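Long-range contacts in peptidase M16 domain protein (Alicyclobacillus acidocaldarius subsp. acidocaldarius DSM 446, PDB 4XEA), which is a putative metallopeptidase of the M16 family that probably cleaves peptide bonds at a metal-bound active site and carries nickel in this crystal: residues 34-39 against 377-382; 128-133 against 172-177; 255-260 against 316-321. All blocks are in the same frame, centred on the assembly; numbering follows the deposited sequence.

Interaction 1 (34-39 against 377-382)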
loop_
_atom_site.group_PDB
_atom_site.type_symbol
_atom_site.label_atom_id
_atom_site.label_comp_id
_atom_site.label_asym_id
_atom_site.label_seq_id
_atom_site.Cartn_x
_atom_site.Cartn_y
_atom_site.Cartn_z
HETATM N N MSE A 34 -10.645 15.930 0.872
HETATM C CA MSE A 34 -9.370 16.582 0.603
HETATM C C MSE A 34 -9.606 18.049 0.210
HETATM O O MSE A 34 -10.478 18.331 -0.628
HETATM C CB MSE A 34 -8.621 15.841 -0.515
HETATM C CG MSE A 34 -7.286 16.517 -0.992
HETATM SE SE MSE A 34 -6.219 15.465 -2.259
HETATM C CE MSE A 34 -5.521 14.055 -1.093
ATOM N N PHE A 35 -8.858 18.944 0.869
ATOM C CA PHE A 35 -8.853 20.378 0.608
ATOM C C PHE A 35 -7.436 20.718 0.095
ATOM O O PHE A 35 -6.469 20.544 0.832
ATOM C CB PHE A 35 -9.161 21.102 1.941
ATOM C CG PHE A 35 -9.471 22.582 1.829
ATOM C CD1 PHE A 35 -9.929 23.167 0.662
ATOM C CD2 PHE A 35 -9.392 23.370 2.969
ATOM C CE1 PHE A 35 -10.225 24.540 0.609
ATOM C CE2 PHE A 35 -9.708 24.741 2.932
ATOM C CZ PHE A 35 -10.110 25.314 1.745
ATOM N N ALA A 36 -7.307 21.134 -1.165
ATOM C CA ALA A 36 -5.990 21.344 -1.784
ATOM C C ALA A 36 -5.855 22.671 -2.427
ATOM O O ALA A 36 -6.861 23.253 -2.876
ATOM C CB ALA A 36 -5.688 20.255 -2.797
ATOM N N THR A 37 -4.600 23.130 -2.510
ATOM C CA THR A 37 -4.282 24.421 -3.135
ATOM C C THR A 37 -3.397 24.223 -4.356
ATOM O O THR A 37 -2.511 23.367 -4.357
ATOM C CB THR A 37 -3.602 25.399 -2.152
ATOM O OG1 THR A 37 -3.209 26.594 -2.835
ATOM C CG2 THR A 37 -2.392 24.740 -1.536
ATOM N N ARG A 38 -3.678 25.008 -5.402
ATOM C CA ARG A 38 -2.825 25.088 -6.603
ATOM C C ARG A 38 -1.541 25.902 -6.311
ATOM O O ARG A 38 -1.342 27.030 -6.821
ATOM C CB ARG A 38 -3.604 25.717 -7.745
ATOM C CG ARG A 38 -2.970 25.576 -9.099
ATOM C CD ARG A 38 -3.786 26.261 -10.202
ATOM N NE ARG A 38 -5.146 25.729 -10.448
ATOM C CZ ARG A 38 -6.290 26.221 -9.956
ATOM N NH1 ARG A 38 -6.298 27.233 -9.089
ATOM N NH2 ARG A 38 -7.450 25.660 -10.319
ATOM N N TYR A 39 -0.680 25.281 -5.531
ATOM C CA TYR A 39 0.579 25.842 -5.058
ATOM C C TYR A 39 1.441 24.683 -4.593
ATOM O O TYR A 39 1.022 23.879 -3.737
ATOM C CB TYR A 39 0.330 26.782 -3.901
ATOM C CG TYR A 39 1.590 27.397 -3.311
ATOM C CD1 TYR A 39 2.540 28.001 -4.121
ATOM C CD2 TYR A 39 1.815 27.392 -1.946
ATOM C CE1 TYR A 39 3.683 28.578 -3.604
ATOM C CE2 TYR A 39 2.961 27.982 -1.402
ATOM C CZ TYR A 39 3.870 28.591 -2.236
ATOM O OH TYR A 39 4.980 29.192 -1.716
ATOM N N TYR A 377 -6.533 16.531 -11.284
ATOM C CA TYR A 377 -6.861 16.976 -12.638
ATOM C C TYR A 377 -7.526 18.355 -12.661
ATOM O O TYR A 377 -7.272 19.162 -13.554
ATOM C CB TYR A 377 -7.721 15.931 -13.362
ATOM C CG TYR A 377 -6.930 14.671 -13.762
ATOM C CD1 TYR A 377 -5.716 14.802 -14.450
ATOM C CD2 TYR A 377 -7.376 13.378 -13.475
ATOM C CE1 TYR A 377 -4.985 13.728 -14.832
ATOM C CE2 TYR A 377 -6.625 12.242 -13.899
ATOM C CZ TYR A 377 -5.423 12.458 -14.565
ATOM O OH TYR A 377 -4.591 11.446 -15.001
ATOM N N PHE A 378 -8.400 18.624 -11.691
ATOM C CA PHE A 378 -8.996 19.971 -11.586
ATOM C C PHE A 378 -7.938 21.063 -11.451
ATOM O O PHE A 378 -7.903 22.024 -12.232
ATOM C CB PHE A 378 -10.012 20.053 -10.429
ATOM C CG PHE A 378 -10.508 21.449 -10.215
ATOM C CD1 PHE A 378 -11.533 21.948 -10.983
ATOM C CD2 PHE A 378 -9.873 22.268 -9.294
ATOM C CE1 PHE A 378 -11.965 23.279 -10.818
ATOM C CE2 PHE A 378 -10.254 23.597 -9.137
ATOM C CZ PHE A 378 -11.284 24.112 -9.896
ATOM N N LEU A 379 -7.025 20.901 -10.511
ATOM C CA LEU A 379 -6.029 21.915 -10.241
ATOM C C LEU A 379 -5.018 22.108 -11.413
ATOM O O LEU A 379 -4.532 23.221 -11.640
ATOM C CB LEU A 379 -5.295 21.644 -8.939
ATOM C CG LEU A 379 -6.105 21.773 -7.627
ATOM C CD1 LEU A 379 -5.215 21.429 -6.421
ATOM C CD2 LEU A 379 -6.702 23.203 -7.464
ATOM N N ARG A 380 -4.790 21.042 -12.176
ATOM C CA ARG A 380 -3.946 21.085 -13.366
ATOM C C ARG A 380 -4.666 21.591 -14.625
ATOM O O ARG A 380 -4.116 21.516 -15.740
ATOM C CB ARG A 380 -3.391 19.675 -13.598
ATOM C CG ARG A 380 -2.183 19.433 -12.667
ATOM C CD ARG A 380 -1.771 17.950 -12.640
ATOM N NE ARG A 380 -0.777 17.763 -11.591
ATOM C CZ ARG A 380 -0.352 16.607 -11.077
ATOM N NH1 ARG A 380 -0.754 15.431 -11.565
ATOM N NH2 ARG A 380 0.531 16.638 -10.081
ATOM N N GLY A 381 -5.922 22.053 -14.459
ATOM C CA GLY A 381 -6.586 22.865 -15.453
ATOM C C GLY A 381 -7.878 22.306 -16.005
ATOM O O GLY A 381 -8.508 22.990 -16.806
ATOM N N ALA A 382 -8.270 21.094 -15.617
ATOM C CA ALA A 382 -9.536 20.524 -16.095
ATOM C C ALA A 382 -10.646 21.070 -15.206
ATOM O O ALA A 382 -11.119 20.421 -14.306
ATOM C CB ALA A 382 -9.480 19.017 -16.093
HETATM O O HOH W 1 -8.299 24.563 -12.919
#

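Interaction 2 (128-133 against 172-177)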
loop_
_atom_site.group_PDB
_atom_site.type_symbol
_atom_site.label_atom_id
_atom_site.label_comp_id
_atom_site.label_asym_id
_atom_site.label_seq_id
_atom_site.Cartn_x
_atom_site.Cartn_y
_atom_site.Cartn_z
ATOM N N LYS A 128 11.910 27.411 15.112
ATOM C CA LYS A 128 11.862 25.998 15.514
ATOM C C LYS A 128 11.707 25.069 14.314
ATOM O O LYS A 128 12.415 24.060 14.197
ATOM C CB LYS A 128 10.720 25.745 16.504
ATOM C CG LYS A 128 10.639 24.289 16.970
ATOM C CD LYS A 128 9.627 24.097 18.053
ATOM C CE LYS A 128 9.526 22.635 18.443
ATOM N NZ LYS A 128 8.401 22.428 19.377
ATOM N N GLU A 129 10.796 25.424 13.406
ATOM C CA GLU A 129 10.441 24.526 12.343
ATOM C C GLU A 129 11.564 24.466 11.299
ATOM O O GLU A 129 11.638 23.500 10.556
ATOM C CB GLU A 129 9.102 24.938 11.701
ATOM C CG GLU A 129 8.413 23.839 10.890
ATOM C CD GLU A 129 7.846 22.728 11.755
ATOM O OE1 GLU A 129 7.799 21.576 11.288
ATOM O OE2 GLU A 129 7.449 23.001 12.907
ATOM N N LYS A 130 12.431 25.482 11.239
ATOM C CA LYS A 130 13.563 25.473 10.282
ATOM C C LYS A 130 14.548 24.344 10.619
ATOM O O LYS A 130 15.052 23.660 9.724
ATOM C CB LYS A 130 14.325 26.807 10.284
ATOM C CG LYS A 130 13.760 27.906 9.390
ATOM C CD LYS A 130 14.553 29.197 9.583
ATOM C CE LYS A 130 13.916 30.388 8.876
ATOM N NZ LYS A 130 14.920 31.434 8.538
ATOM N N GLY A 131 14.823 24.185 11.908
ATOM C CA GLY A 131 15.692 23.110 12.398
ATOM C C GLY A 131 15.138 21.722 12.093
ATOM O O GLY A 131 15.892 20.799 11.713
ATOM N N ILE A 132 13.811 21.584 12.261
ATOM C CA ILE A 132 13.110 20.318 12.035
ATOM C C ILE A 132 13.151 19.951 10.558
ATOM O O ILE A 132 13.339 18.790 10.214
ATOM C CB ILE A 132 11.641 20.371 12.553
ATOM C CG1 ILE A 132 11.623 20.558 14.083
ATOM C CG2 ILE A 132 10.865 19.124 12.143
ATOM C CD1 ILE A 132 10.233 20.739 14.677
ATOM N N ILE A 133 13.002 20.942 9.682
ATOM C CA ILE A 133 13.015 20.689 8.249
ATOM C C ILE A 133 14.440 20.438 7.748
ATOM O O ILE A 133 14.639 19.549 6.928
ATOM C CB ILE A 133 12.320 21.809 7.456
ATOM C CG1 ILE A 133 10.845 21.895 7.868
ATOM C CG2 ILE A 133 12.396 21.531 5.973
ATOM C CD1 ILE A 133 10.164 23.145 7.374
ATOM N N SER A 172 18.313 27.289 1.660
ATOM C CA SER A 172 17.122 28.018 1.261
ATOM C C SER A 172 16.122 28.043 2.409
ATOM O O SER A 172 15.515 29.065 2.690
ATOM C CB SER A 172 16.530 27.416 -0.018
ATOM O OG SER A 172 15.765 26.244 0.235
ATOM N N VAL A 173 15.967 26.915 3.092
ATOM C CA VAL A 173 15.034 26.840 4.213
ATOM C C VAL A 173 15.462 27.851 5.295
ATOM O O VAL A 173 14.638 28.582 5.851
ATOM C CB VAL A 173 14.931 25.412 4.768
ATOM C CG1 VAL A 173 14.372 25.421 6.187
ATOM C CG2 VAL A 173 14.069 24.554 3.861
ATOM N N ARG A 174 16.764 27.931 5.523
ATOM C CA ARG A 174 17.318 28.882 6.475
ATOM C C ARG A 174 17.058 30.347 6.098
ATOM O O ARG A 174 16.938 31.193 6.992
ATOM C CB ARG A 174 18.822 28.599 6.660
ATOM C CG ARG A 174 19.729 29.818 6.856
ATOM C CD ARG A 174 20.162 30.027 8.305
ATOM N NE ARG A 174 19.371 31.037 9.026
ATOM C CZ ARG A 174 18.721 30.842 10.181
ATOM N NH1 ARG A 174 18.055 31.853 10.730
ATOM N NH2 ARG A 174 18.717 29.654 10.793
ATOM N N ALA A 175 16.952 30.664 4.806
ATOM C CA ALA A 175 16.706 32.059 4.411
ATOM C C ALA A 175 15.216 32.430 4.444
ATOM O O ALA A 175 14.875 33.608 4.358
ATOM C CB ALA A 175 17.301 32.358 3.036
ATOM N N ILE A 176 14.325 31.442 4.548
ATOM C CA ILE A 176 12.878 31.721 4.570
ATOM C C ILE A 176 12.548 32.641 5.761
ATOM O O ILE A 176 13.066 32.441 6.852
ATOM C CB ILE A 176 12.037 30.399 4.627
ATOM C CG1 ILE A 176 12.151 29.627 3.309
ATOM C CG2 ILE A 176 10.565 30.681 4.893
ATOM C CD1 ILE A 176 11.443 28.276 3.297
ATOM N N THR A 177 11.725 33.666 5.536
ATOM C CA THR A 177 11.308 34.581 6.598
ATOM C C THR A 177 9.803 34.460 6.828
ATOM O O THR A 177 9.046 34.069 5.935
ATOM C CB THR A 177 11.614 36.041 6.234
ATOM O OG1 THR A 177 10.722 36.448 5.192
ATOM C CG2 THR A 177 13.065 36.210 5.756
#

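Interaction 3 (255-260 against 316-321)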
loop_
_atom_site.group_PDB
_atom_site.type_symbol
_atom_site.label_atom_id
_atom_site.label_comp_id
_atom_site.label_asym_id
_atom_site.label_seq_id
_atom_site.Cartn_x
_atom_site.Cartn_y
_atom_site.Cartn_z
ATOM N N VAL A 255 16.352 5.370 -15.970
ATOM C CA VAL A 255 16.396 6.003 -17.251
ATOM C C VAL A 255 15.179 6.930 -17.342
ATOM O O VAL A 255 14.034 6.519 -17.005
ATOM C CB VAL A 255 16.341 4.994 -18.400
ATOM C CG1 VAL A 255 16.534 5.740 -19.753
ATOM C CG2 VAL A 255 17.408 3.886 -18.231
ATOM N N GLY A 256 15.423 8.175 -17.743
ATOM C CA GLY A 256 14.377 9.136 -17.889
ATOM C C GLY A 256 14.358 9.869 -19.208
ATOM O O GLY A 256 15.360 9.952 -19.900
ATOM N N TRP A 257 13.178 10.387 -19.555
ATOM C CA TRP A 257 12.983 11.211 -20.750
ATOM C C TRP A 257 12.266 12.482 -20.360
ATOM O O TRP A 257 11.297 12.463 -19.620
ATOM C CB TRP A 257 12.183 10.475 -21.809
ATOM C CG TRP A 257 12.923 9.304 -22.397
ATOM C CD1 TRP A 257 13.666 9.288 -23.530
ATOM C CD2 TRP A 257 12.941 7.966 -21.879
ATOM N NE1 TRP A 257 14.134 8.005 -23.779
ATOM C CE2 TRP A 257 13.740 7.189 -22.751
ATOM C CE3 TRP A 257 12.363 7.357 -20.757
ATOM C CZ2 TRP A 257 13.985 5.819 -22.528
ATOM C CZ3 TRP A 257 12.615 6.020 -20.514
ATOM C CH2 TRP A 257 13.418 5.255 -21.401
ATOM N N LYS A 258 12.769 13.588 -20.887
ATOM C CA LYS A 258 12.340 14.924 -20.530
ATOM C C LYS A 258 11.311 15.426 -21.568
ATOM O O LYS A 258 11.656 15.543 -22.748
ATOM C CB LYS A 258 13.588 15.812 -20.647
ATOM C CG LYS A 258 13.457 17.244 -20.116
ATOM C CD LYS A 258 14.767 17.973 -20.288
ATOM C CE LYS A 258 14.713 19.262 -19.563
ATOM N NZ LYS A 258 15.933 20.012 -19.722
ATOM N N GLU A 259 10.105 15.799 -21.134
ATOM C CA GLU A 259 9.194 16.541 -22.006
ATOM C C GLU A 259 9.740 17.952 -22.268
ATOM O O GLU A 259 10.305 18.588 -21.356
ATOM C CB GLU A 259 7.784 16.682 -21.431
ATOM C CG GLU A 259 7.020 15.404 -21.178
ATOM C CD GLU A 259 6.435 14.778 -22.446
ATOM O OE1 GLU A 259 6.530 15.362 -23.561
ATOM O OE2 GLU A 259 5.856 13.680 -22.291
ATOM N N ALA A 260 9.519 18.465 -23.477
ATOM C CA ALA A 260 9.954 19.824 -23.819
ATOM C C ALA A 260 9.181 20.883 -23.013
ATOM O O ALA A 260 9.680 21.990 -22.797
ATOM C CB ALA A 260 9.774 20.091 -25.368
ATOM N N THR A 316 9.272 10.962 -18.057
ATOM C CA THR A 316 9.134 9.513 -17.857
ATOM C C THR A 316 10.352 9.005 -17.075
ATOM O O THR A 316 11.492 9.501 -17.301
ATOM C CB THR A 316 9.080 8.811 -19.244
ATOM O OG1 THR A 316 7.989 9.341 -19.997
ATOM C CG2 THR A 316 8.984 7.313 -19.119
ATOM N N LEU A 317 10.110 8.061 -16.143
ATOM C CA LEU A 317 11.140 7.319 -15.428
ATOM C C LEU A 317 10.907 5.818 -15.482
ATOM O O LEU A 317 9.774 5.340 -15.233
ATOM C CB LEU A 317 11.085 7.651 -13.950
ATOM C CG LEU A 317 11.418 9.056 -13.517
ATOM C CD1 LEU A 317 11.412 9.036 -11.947
ATOM C CD2 LEU A 317 12.781 9.487 -14.095
ATOM N N VAL A 318 11.968 5.066 -15.748
ATOM C CA VAL A 318 11.902 3.615 -15.769
ATOM C C VAL A 318 13.127 3.077 -15.064
ATOM O O VAL A 318 14.240 3.574 -15.279
ATOM C CB VAL A 318 11.913 3.069 -17.223
ATOM C CG1 VAL A 318 11.853 1.518 -17.247
ATOM C CG2 VAL A 318 10.760 3.668 -18.035
ATOM N N GLY A 319 12.949 2.037 -14.268
ATOM C CA GLY A 319 14.108 1.361 -13.682
ATOM C C GLY A 319 13.807 0.722 -12.355
ATOM O O GLY A 319 12.662 0.415 -12.047
ATOM N N GLY A 320 14.848 0.501 -11.576
ATOM C CA GLY A 320 14.717 -0.168 -10.285
ATOM C C GLY A 320 16.055 -0.811 -9.995
ATOM O O GLY A 320 17.099 -0.364 -10.524
ATOM N N ASN A 321 16.031 -1.860 -9.168
ATOM C CA ASN A 321 17.219 -2.637 -8.866
ATOM C C ASN A 321 17.747 -3.305 -10.142
ATOM O O ASN A 321 16.971 -3.850 -10.942
ATOM C CB ASN A 321 16.923 -3.739 -7.834
ATOM C CG ASN A 321 16.567 -3.192 -6.453
ATOM O OD1 ASN A 321 16.938 -2.082 -6.083
ATOM N ND2 ASN A 321 15.842 -4.001 -5.679
#

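Interaction 1 (34-39 against 377-382)
Arg38 and Leu379 carry most of this buried contact, in which the end of strand 31-37 meets the last turn of helix 367-379. Arg38 CB starts the approach, 4.0 Å from Leu379 CD2. With CG anti to the backbone N (chi1 -167°), the chain runs out toward the helix end: Arg38 CG passes near Leu379 O, and Arg38 CD comes within 3.4 Å of Leu379 O. A bend at chi3 then turns NE onto that carbonyl, and Arg38 NE donates to Leu379 O at 2.8 Å with an N-H...O angle of 150°. The nitrogen lies in the carbonyl plane on a lone pair, while the oxygen is tilted slightly out of the guanidinium plane. Leu379 CD2 covers one guanidinium face toward its rim, near Arg38 CZ and 3.8 Å from Arg38 NH2. Arg38 NH2 also lies 3.7 Å from Phe378 CE2, with the ring and guanidinium planes 47° apart. Finally, Arg38 NH2 donates at 2.9 Å to the oxygen of a water that in turn donates to Phe378 O and rests over the centre of the Phe378 ring. Two successive carbonyls at the helix terminus thus answer one arginine, directly and through water; their partial negative charge would probably favour the cation. Leu379 CD1, the other methyl, packs at 3.8 Å on Ala36 CB. Val375, on the same helix, also touches Ala36, extending the apolar seam. Arg38, the centre of an inverse gamma turn, has its own carbonyl held by Asn193 and Arg228. Gly381, at positive phi, is the C-prime residue of the Schellman motif that ends the helix. The whole is a helix terminus packed against a strand of the six-stranded mixed sheet.

Interaction 2 (128-133 against 172-177)
The guanidinium of Arg174 has the amine of Lys130 over one face, displaced toward the rim, with Lys130 NZ 3.8 Å from Arg174 NH1. Arg174 NH1 itself forms a long, weak ion pair with Glu127. Two like charges stand close here, yet the lysine is gripped by carbonyl oxygens rather than by the arginine. Lys130 NZ donates to Arg174 O at 2.6 Å and to Ile176 O at 2.7 Å. The two bonds differ in geometry: the amine lies in the carbonyl plane of Ile176, with a C=O...N angle of 155°, but stands 51° above that of Arg174. The lysine reaches them because its chain is extended beyond CG, sliding past Val173 in the opposite direction, with Lys130 CG 4.1 Å from Val173 CG1. Cutting Lys130 back to an alanine would probably leave both carbonyls without this donor and strip the flank of Val173 of its aliphatic cover. Farther along the helix, Ile133 CG2 meets Val173 CG2 at 4.0 Å, and Phe62 and His61 of helix 59-66 lie against Ile133. The side chain of Ile133 is about 6 Å from the bound nickel. Glu129 bonds to ND1 of the ligand His65 as a second-shell residue. A lysine on one helix thus donates to carbonyls at the C-terminal end of another, beside the HxxEH motif of the inverted zincins (His61 to His65), whose third metal ligand is the distant Glu136.

Interaction 3 (255-260 against 316-321)
Val255 opens the pairing with Val318 as an antiparallel hydrogen-bonded pair. Val255 N donates almost straight (176°) to Val318 O at 2.9 Å, and Val318 N returns a bond to Val255 O at 2.8 Å. Gly256 next faces Leu317 in a non-hydrogen-bonded pair. Gly256 CA comes 3.0 Å from Thr316 O in a CA-H...O contact and 4.1 Å from Leu317 CD2, and a beta carbon modelled here would press on both, consistent with glycine here. The strands run 170° apart in direction and are neighbours within the five-stranded mixed sheet of the C-terminal half of this M16 fold, with strand 415-422 beside 252-258 and 304-309 beside 314-321. Trp257 then restores a hydrogen-bonded pair, with Trp257 N to Thr316 O and Thr316 N to Trp257 O both at 3.0 Å. Its side chain leaves on the face shared with Val255, Thr316 and Val318, and CG anti to the carbonyl carbon (chi1 -68°) brings the ring's CE3-CZ3 side to Thr316 and Val318. Trp257 CE3 lies 3.8 Å from Thr316 CG2, while Val318 CG2 approaches the ring edge, near its plane, 3.9 Å from Trp257 CZ3. Val255 CG1 sits over one indole face, offset to the rim, and Thr316 OG1 bonds to His409. Lys258 forms a salt bridge with Glu233, and Glu259 one with Arg405 besides a hydrogen bond to Tyr307.

How the interactions relate
Interactions 1 and 3 are buried, whereas interaction 2 is only partly so and lies farthest out, its centre about 24 Å from that of the chain. No element is shared: interaction 1 sets a helix end of the C-terminal half against the six-stranded sheet, interaction 2 joins two helices beside the nickel site, and interaction 3 pairs neighbouring strands of the five-stranded sheet. Their polar chemistry follows: in interactions 1 and 2 a cationic side chain seeks carbonyls near a helix end, with a water assisting only in the first, while 255-260 and 316-321 are tied by backbone bonds. Along the chain, interactions 2 and 3 are in series, both nested inside the loop closed by interaction 1.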